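Local coordinates for Kid toxin protein (Escherichia coli, PDB 1M1F), which acts as the toxin of a plasmid-encoded type II toxin-antitoxin system, probably as an endoribonuclease, killing daughter cells that lose the plasmid, at residues M1-I6 with T96-V101; V59-D62 with R67-G70; D12-A15 with Q19-T22. All blocks are in the same frame, centred on the assembly; numbering follows the deposited sequence.

Contact 1: M1-I6 with T96-V101; sequences MERGEI and TIMNEV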
loop_
_atom_site.group_PDB
_atom_site.type_symbol
_atom_site.label_atom_id
_atom_site.label_comp_id
_atom_site.label_asym_id
_atom_site.label_seq_id
_atom_site.Cartn_x
_atom_site.Cartn_y
_atom_site.Cartn_z
ATOM N N MET A 1 8.375 0.481 16.128
ATOM C CA MET A 1 6.940 0.700 15.792
ATOM C C MET A 1 6.276 -0.616 15.428
ATOM O O MET A 1 6.768 -1.375 14.592
ATOM C CB MET A 1 6.784 1.748 14.692
ATOM C CG MET A 1 7.052 1.306 13.279
ATOM S SD MET A 1 6.068 2.276 12.108
ATOM C CE MET A 1 7.257 3.683 12.062
ATOM N N GLU A 2 5.189 -0.901 16.131
ATOM C CA GLU A 2 4.435 -2.129 15.974
ATOM C C GLU A 2 3.198 -2.067 15.060
ATOM O O GLU A 2 2.510 -1.049 14.935
ATOM C CB GLU A 2 3.921 -2.583 17.354
ATOM C CG GLU A 2 4.929 -2.677 18.498
ATOM C CD GLU A 2 5.927 -3.803 18.336
ATOM O OE1 GLU A 2 5.514 -4.923 17.967
ATOM O OE2 GLU A 2 7.132 -3.565 18.595
ATOM N N ARG A 3 2.912 -3.207 14.446
ATOM C CA ARG A 3 1.641 -3.413 13.797
ATOM C C ARG A 3 0.560 -3.079 14.821
ATOM O O ARG A 3 0.668 -3.441 15.998
ATOM C CB ARG A 3 1.501 -4.877 13.406
ATOM C CG ARG A 3 0.094 -5.272 13.023
ATOM C CD ARG A 3 -0.026 -6.735 12.661
ATOM N NE ARG A 3 0.569 -6.985 11.356
ATOM C CZ ARG A 3 1.082 -8.137 10.974
ATOM N NH1 ARG A 3 1.063 -9.176 11.794
ATOM N NH2 ARG A 3 1.618 -8.250 9.765
ATOM N N GLY A 4 -0.497 -2.414 14.369
ATOM C CA GLY A 4 -1.619 -2.093 15.236
ATOM C C GLY A 4 -1.565 -0.729 15.903
ATOM O O GLY A 4 -2.525 -0.320 16.564
ATOM N N GLU A 5 -0.458 -0.018 15.744
ATOM C CA GLU A 5 -0.367 1.341 16.254
ATOM C C GLU A 5 -1.032 2.309 15.296
ATOM O O GLU A 5 -0.965 2.152 14.077
ATOM C CB GLU A 5 1.084 1.779 16.452
ATOM C CG GLU A 5 1.797 1.016 17.553
ATOM C CD GLU A 5 3.279 1.317 17.655
ATOM O OE1 GLU A 5 3.841 1.994 16.784
ATOM O OE2 GLU A 5 3.894 0.851 18.634
ATOM N N ILE A 6 -1.650 3.331 15.868
ATOM C CA ILE A 6 -2.191 4.453 15.131
ATOM C C ILE A 6 -1.215 5.611 15.324
ATOM O O ILE A 6 -0.839 5.936 16.461
ATOM C CB ILE A 6 -3.577 4.846 15.653
ATOM C CG1 ILE A 6 -4.581 3.746 15.327
ATOM C CG2 ILE A 6 -4.029 6.160 15.041
ATOM C CD1 ILE A 6 -5.975 4.013 15.850
ATOM N N THR A 96 -8.532 -7.527 17.743
ATOM C CA THR A 96 -9.701 -7.805 16.933
ATOM C C THR A 96 -9.793 -6.850 15.736
ATOM O O THR A 96 -10.069 -7.282 14.623
ATOM C CB THR A 96 -10.978 -7.711 17.758
ATOM O OG1 THR A 96 -10.941 -6.522 18.551
ATOM C CG2 THR A 96 -11.088 -8.864 18.761
ATOM N N ILE A 97 -9.595 -5.553 15.967
ATOM C CA ILE A 97 -9.627 -4.577 14.874
ATOM C C ILE A 97 -8.515 -4.870 13.885
ATOM O O ILE A 97 -8.737 -4.904 12.676
ATOM C CB ILE A 97 -9.449 -3.129 15.400
ATOM C CG1 ILE A 97 -10.684 -2.662 16.175
ATOM C CG2 ILE A 97 -9.139 -2.165 14.248
ATOM C CD1 ILE A 97 -11.970 -2.645 15.374
ATOM N N MET A 98 -7.311 -5.066 14.392
ATOM C CA MET A 98 -6.183 -5.310 13.510
ATOM C C MET A 98 -6.437 -6.536 12.639
ATOM O O MET A 98 -6.162 -6.508 11.441
ATOM C CB MET A 98 -4.888 -5.463 14.312
ATOM C CG MET A 98 -3.611 -5.371 13.476
ATOM S SD MET A 98 -3.343 -3.740 12.607
ATOM C CE MET A 98 -3.388 -4.311 10.840
ATOM N N ASN A 99 -6.978 -7.605 13.214
ATOM C CA ASN A 99 -7.222 -8.811 12.440
ATOM C C ASN A 99 -8.301 -8.603 11.379
ATOM O O ASN A 99 -8.223 -9.169 10.291
ATOM C CB ASN A 99 -7.530 -9.984 13.357
ATOM C CG ASN A 99 -6.327 -10.384 14.198
ATOM O OD1 ASN A 99 -5.175 -10.202 13.791
ATOM N ND2 ASN A 99 -6.591 -10.947 15.379
ATOM N N GLU A 100 -9.311 -7.797 11.679
ATOM C CA GLU A 100 -10.326 -7.486 10.676
ATOM C C GLU A 100 -9.691 -6.724 9.498
ATOM O O GLU A 100 -10.001 -6.982 8.325
ATOM C CB GLU A 100 -11.480 -6.682 11.286
ATOM C CG GLU A 100 -12.727 -6.737 10.425
ATOM C CD GLU A 100 -13.992 -6.286 11.123
ATOM O OE1 GLU A 100 -15.062 -6.432 10.491
ATOM O OE2 GLU A 100 -13.931 -5.819 12.273
ATOM N N VAL A 101 -8.797 -5.784 9.813
ATOM C CA VAL A 101 -8.074 -5.016 8.800
ATOM C C VAL A 101 -7.190 -5.933 7.942
ATOM O O VAL A 101 -7.198 -5.853 6.708
ATOM C CB VAL A 101 -7.269 -3.890 9.477
ATOM C CG1 VAL A 101 -6.296 -3.227 8.521
ATOM C CG2 VAL A 101 -8.225 -2.862 10.040
#
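Gly4 and Met98 are where the two backbones come nearest, their CA atoms 5.8 Å apart. Segment 1-6 rounds a type II beta turn from Glu2 to Glu5, closed by Glu5 N to Glu2 O at 3.2 Å, and then enters strand 5-10; segment 96-101 is a run of helix 95-106 whose Met98 faces the turn. No hydrogen bond joins them, and the touch is that of one methionine side chain with the Gly4 backbone and the Arg3 methylenes. With CG anti to the backbone N (chi1 -165°), Met98 leaves the helix towards the turn, then bends at chi2 and chi3 so that SD lies 3.5 Å from Gly4 CA. This packs the C-terminal helix on the turn that leads into strand 5-10 of the SH3-like PemK/MazF fold; Met98 and Val101 also pack on Leu26. Arg3 meets the same methionine with its methylenes, CG standing 3.7 Å from Met98 CG, and the two chains cross at about a right angle. Beyond that crossing the Arg3 chain turns at chi3, and its NE is hydrogen-bonded to Val28 O and its NH1 to Thr110 O of the second subunit.

Contact 2: V59-D62 with R67-G70; sequences VSLD and RTTG
Leu61 N donates to Gly70 O at 3.0 Å in a nearly straight bond, 166° at the hydrogen, the one direct hydrogen bond between segments 59-62 and 67-70. The NH arrives 17° out of the carbonyl plane. From there the Leu61 side chain points to the second segment: its CB lies 3.5 Å from Gly70 O, and with CG anti to the carbonyl carbon (chi1 -63°) and an extended chi2 the CD1 methyl is carried on to Thr68. There CD1 meets Thr68 CG2 at 3.9 Å, methyl against methyl, the two side chains crossing obliquely. Thr68 presents this methyl because CG2 is anti to its backbone N, while OG1, beside that N, is turned to Glu91 OE2, to which it is hydrogen-bonded. Val45 touches both Leu61 and Thr68, and Ile97 and Val72 also pack on Leu61, which sets the leucine in the buried layer between sheet and C-terminal helix. A water donates to Leu61 O and to Thr68 O, 2.7 Å from each, and so ties the two backbones a second time. Ser60 turns its hydroxyl back along its own chain, where OG takes the NH of Asp62 at 3.1 Å, an ST turn placed where edge strand 58-60 ends; Ser60 OG is also hydrogen-bonded to Ala52 O. Together with the Val59-Val72 backbone pairing, the bond to Gly70 belongs to an antiparallel connection in the SH3-like sheet: the chain leaves strand 58-60 through a loop and returns antiparallel as strand 71-79.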
loop_
_atom_site.group_PDB
_atom_site.type_symbol
_atom_site.label_atom_id
_atom_site.label_comp_id
_atom_site.label_asym_id
_atom_site.label_seq_id
_atom_site.Cartn_x
_atom_site.Cartn_y
_atom_site.Cartn_z
ATOM N N VAL A 59 -13.485 -0.425 7.969
ATOM C CA VAL A 59 -13.638 -1.085 9.255
ATOM C C VAL A 59 -13.805 -0.054 10.348
ATOM O O VAL A 59 -12.945 0.794 10.551
ATOM C CB VAL A 59 -12.414 -1.965 9.553
ATOM C CG1 VAL A 59 -12.500 -2.533 10.954
ATOM C CG2 VAL A 59 -12.302 -3.075 8.520
ATOM N N SER A 60 -14.924 -0.132 11.050
ATOM C CA SER A 60 -15.244 0.845 12.070
ATOM C C SER A 60 -14.381 0.717 13.325
ATOM O O SER A 60 -14.071 -0.390 13.773
ATOM C CB SER A 60 -16.723 0.719 12.450
ATOM O OG SER A 60 -17.033 1.620 13.495
ATOM N N LEU A 61 -13.986 1.871 13.862
ATOM C CA LEU A 61 -13.267 1.944 15.137
ATOM C C LEU A 61 -14.190 2.234 16.337
ATOM O O LEU A 61 -13.722 2.402 17.471
ATOM C CB LEU A 61 -12.210 3.040 15.073
ATOM C CG LEU A 61 -11.087 2.859 14.062
ATOM C CD1 LEU A 61 -10.226 4.102 14.034
ATOM C CD2 LEU A 61 -10.253 1.631 14.342
ATOM N N ASP A 62 -15.491 2.292 16.098
ATOM C CA ASP A 62 -16.458 2.610 17.150
ATOM C C ASP A 62 -16.605 1.495 18.191
ATOM O O ASP A 62 -16.643 0.327 17.850
ATOM C CB ASP A 62 -17.820 2.864 16.502
ATOM C CG ASP A 62 -18.626 3.944 17.200
ATOM O OD1 ASP A 62 -18.066 4.717 18.007
ATOM O OD2 ASP A 62 -19.842 4.113 16.975
ATOM N N ARG A 67 -9.177 6.196 21.429
ATOM C CA ARG A 67 -9.480 7.614 21.300
ATOM C C ARG A 67 -9.818 7.974 19.856
ATOM O O ARG A 67 -10.699 8.790 19.599
ATOM C CB ARG A 67 -8.307 8.439 21.769
ATOM N N THR A 68 -9.091 7.383 18.913
ATOM C CA THR A 68 -9.292 7.681 17.500
ATOM C C THR A 68 -10.663 7.237 17.024
ATOM O O THR A 68 -11.081 6.123 17.316
ATOM C CB THR A 68 -8.209 6.976 16.683
ATOM O OG1 THR A 68 -6.916 7.472 17.055
ATOM C CG2 THR A 68 -8.324 7.294 15.202
ATOM N N THR A 69 -11.348 8.109 16.288
ATOM C CA THR A 69 -12.673 7.805 15.767
ATOM C C THR A 69 -12.641 7.591 14.263
ATOM O O THR A 69 -11.658 7.928 13.589
ATOM C CB THR A 69 -13.662 8.951 16.077
ATOM O OG1 THR A 69 -13.154 10.184 15.556
ATOM C CG2 THR A 69 -13.786 9.177 17.586
ATOM N N GLY A 70 -13.723 7.037 13.729
ATOM C CA GLY A 70 -13.861 6.886 12.297
ATOM C C GLY A 70 -13.762 5.464 11.817
ATOM O O GLY A 70 -14.138 4.522 12.519
HETATM O O HOH W 1 -13.370 5.025 18.193
#

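Contact 3: D12-A15 with Q19-T22; sequences DPTA and QQGT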
loop_
_atom_site.group_PDB
_atom_site.type_symbol
_atom_site.label_atom_id
_atom_site.label_comp_id
_atom_site.label_asym_id
_atom_site.label_seq_id
_atom_site.Cartn_x
_atom_site.Cartn_y
_atom_site.Cartn_z
ATOM N N ASP A 12 0.297 14.269 2.667
ATOM C CA ASP A 12 0.436 15.182 1.535
ATOM C C ASP A 12 1.888 15.249 1.063
ATOM O O ASP A 12 2.801 14.922 1.815
ATOM C CB ASP A 12 -0.056 16.581 1.929
ATOM C CG ASP A 12 -1.540 16.620 2.265
ATOM O OD1 ASP A 12 -2.364 15.950 1.598
ATOM O OD2 ASP A 12 -1.987 17.323 3.205
ATOM N N PRO A 13 2.125 15.659 -0.188
ATOM C CA PRO A 13 1.088 15.998 -1.168
ATOM C C PRO A 13 0.568 14.779 -1.912
ATOM O O PRO A 13 1.232 13.744 -1.935
ATOM C CB PRO A 13 1.823 16.896 -2.170
ATOM C CG PRO A 13 3.257 16.689 -1.950
ATOM C CD PRO A 13 3.476 15.880 -0.715
ATOM N N THR A 14 -0.595 14.925 -2.540
ATOM C CA THR A 14 -1.249 13.818 -3.240
ATOM C C THR A 14 -1.801 14.269 -4.574
ATOM O O THR A 14 -1.825 15.468 -4.881
ATOM C CB THR A 14 -2.428 13.274 -2.423
ATOM O OG1 THR A 14 -3.433 14.290 -2.311
ATOM C CG2 THR A 14 -2.018 12.945 -0.991
ATOM N N ALA A 15 -2.261 13.300 -5.354
ATOM C CA ALA A 15 -2.854 13.547 -6.660
ATOM C C ALA A 15 -4.247 12.951 -6.752
ATOM O O ALA A 15 -4.527 11.910 -6.167
ATOM C CB ALA A 15 -1.983 12.947 -7.743
ATOM N N GLN A 19 -6.189 9.713 -0.917
ATOM C CA GLN A 19 -6.519 10.206 0.406
ATOM C C GLN A 19 -5.558 11.329 0.784
ATOM O O GLN A 19 -4.343 11.167 0.700
ATOM C CB GLN A 19 -6.444 9.072 1.425
ATOM C CG GLN A 19 -6.971 9.466 2.793
ATOM C CD GLN A 19 -8.455 9.781 2.781
ATOM O OE1 GLN A 19 -8.866 10.874 3.174
ATOM N NE2 GLN A 19 -9.257 8.836 2.323
ATOM N N GLN A 20 -6.118 12.459 1.212
ATOM C CA GLN A 20 -5.339 13.651 1.545
ATOM C C GLN A 20 -5.260 13.915 3.043
ATOM O O GLN A 20 -5.951 13.278 3.845
ATOM C CB GLN A 20 -5.978 14.906 0.922
ATOM C CG GLN A 20 -6.435 14.776 -0.522
ATOM C CD GLN A 20 -6.933 16.095 -1.109
ATOM O OE1 GLN A 20 -6.924 16.283 -2.331
ATOM N NE2 GLN A 20 -7.371 17.006 -0.242
ATOM N N GLY A 21 -4.408 14.868 3.401
ATOM C CA GLY A 21 -4.378 15.420 4.746
ATOM C C GLY A 21 -3.457 14.803 5.774
ATOM O O GLY A 21 -2.792 13.793 5.547
ATOM N N THR A 22 -3.401 15.463 6.923
ATOM C CA THR A 22 -2.725 14.939 8.090
ATOM C C THR A 22 -3.824 14.226 8.868
ATOM O O THR A 22 -4.845 14.824 9.215
ATOM C CB THR A 22 -2.129 16.065 8.922
ATOM O OG1 THR A 22 -1.033 16.654 8.214
ATOM C CG2 THR A 22 -1.502 15.529 10.191
HETATM O O HOH W 2 -0.777 17.552 5.656
HETATM O O HOH W 3 -5.730 14.006 -3.632
#
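Asp12 OD1 accepts the backbone NH of Gly21 at 2.9 Å, the direct hydrogen bond across the neck of the loop that joins antiparallel strands 5-10 and 22-27 of the SH3-like sheet. The bond is almost straight, 173° at the hydrogen, yet the NH reaches OD1 from above the carboxylate, 36° out of its plane. The other oxygen, OD2, rests 3.4 Å from Gly21 CA, so the carboxylate lies against the glycine backbone. OD1 also lies close to CA and CB of Gln20. Two residues further along, Thr14 adds a second touch. Its OG1 sits between the backbone N and the carbonyl carbon (chi1 65°) and meets Gln20 CG at 3.5 Å, while CG2 packs on Gln19 O at 3.4 Å; the Thr14 and Gln20 side chains run at about a right angle to each other. Beyond this first shell, backbone and neighbours hold the two arms in place. Gly21 pairs with Leu11 through the backbone, Asp12 O is bonded to Arg85 NH1, and Gln20 O is hydrogen-bonded to Arg23 NE. The peptide bond before Pro13 is cis, turning the chain between the two contacting residues, Asp12 and Thr14. Pro13 packs against Pro13 of the second subunit and Ala15 against Arg85 of the second subunit, so the outer side of this arm belongs to the dimer contact. Two waters add bridges between the arms. One lies between Thr14 OG1 and Gln20 OE1; another donates to Asp12 OD2 at 2.7 Å and is hydrogen-bonded to Thr22 OG1, also at 2.7 Å.

Contacts 1 and 2 adjoin, their centres about 12 Å apart: Ile97 CD1 lies 3.5 Å from Ser60 O, and Ile6 CG2 is 3.8 Å from Thr68 OG1. The C-terminal helix thus packs on the turn before strand 5-10 through Met98 and on the end of edge strand 58-60 through Ile97. Contact 3 stands apart, about 22 Å from contact 1 and 20 Å from contact 2 between centres, with nearest atoms about 10 Å away in each case; it and contact 1 lie on opposite sides of the chain's centre. Strand 5-10 runs between these two, from the turn of contact 1 to the loop of contact 3. Both also reach the second subunit, whereas no other chain of the assembly touches the segments of contact 2.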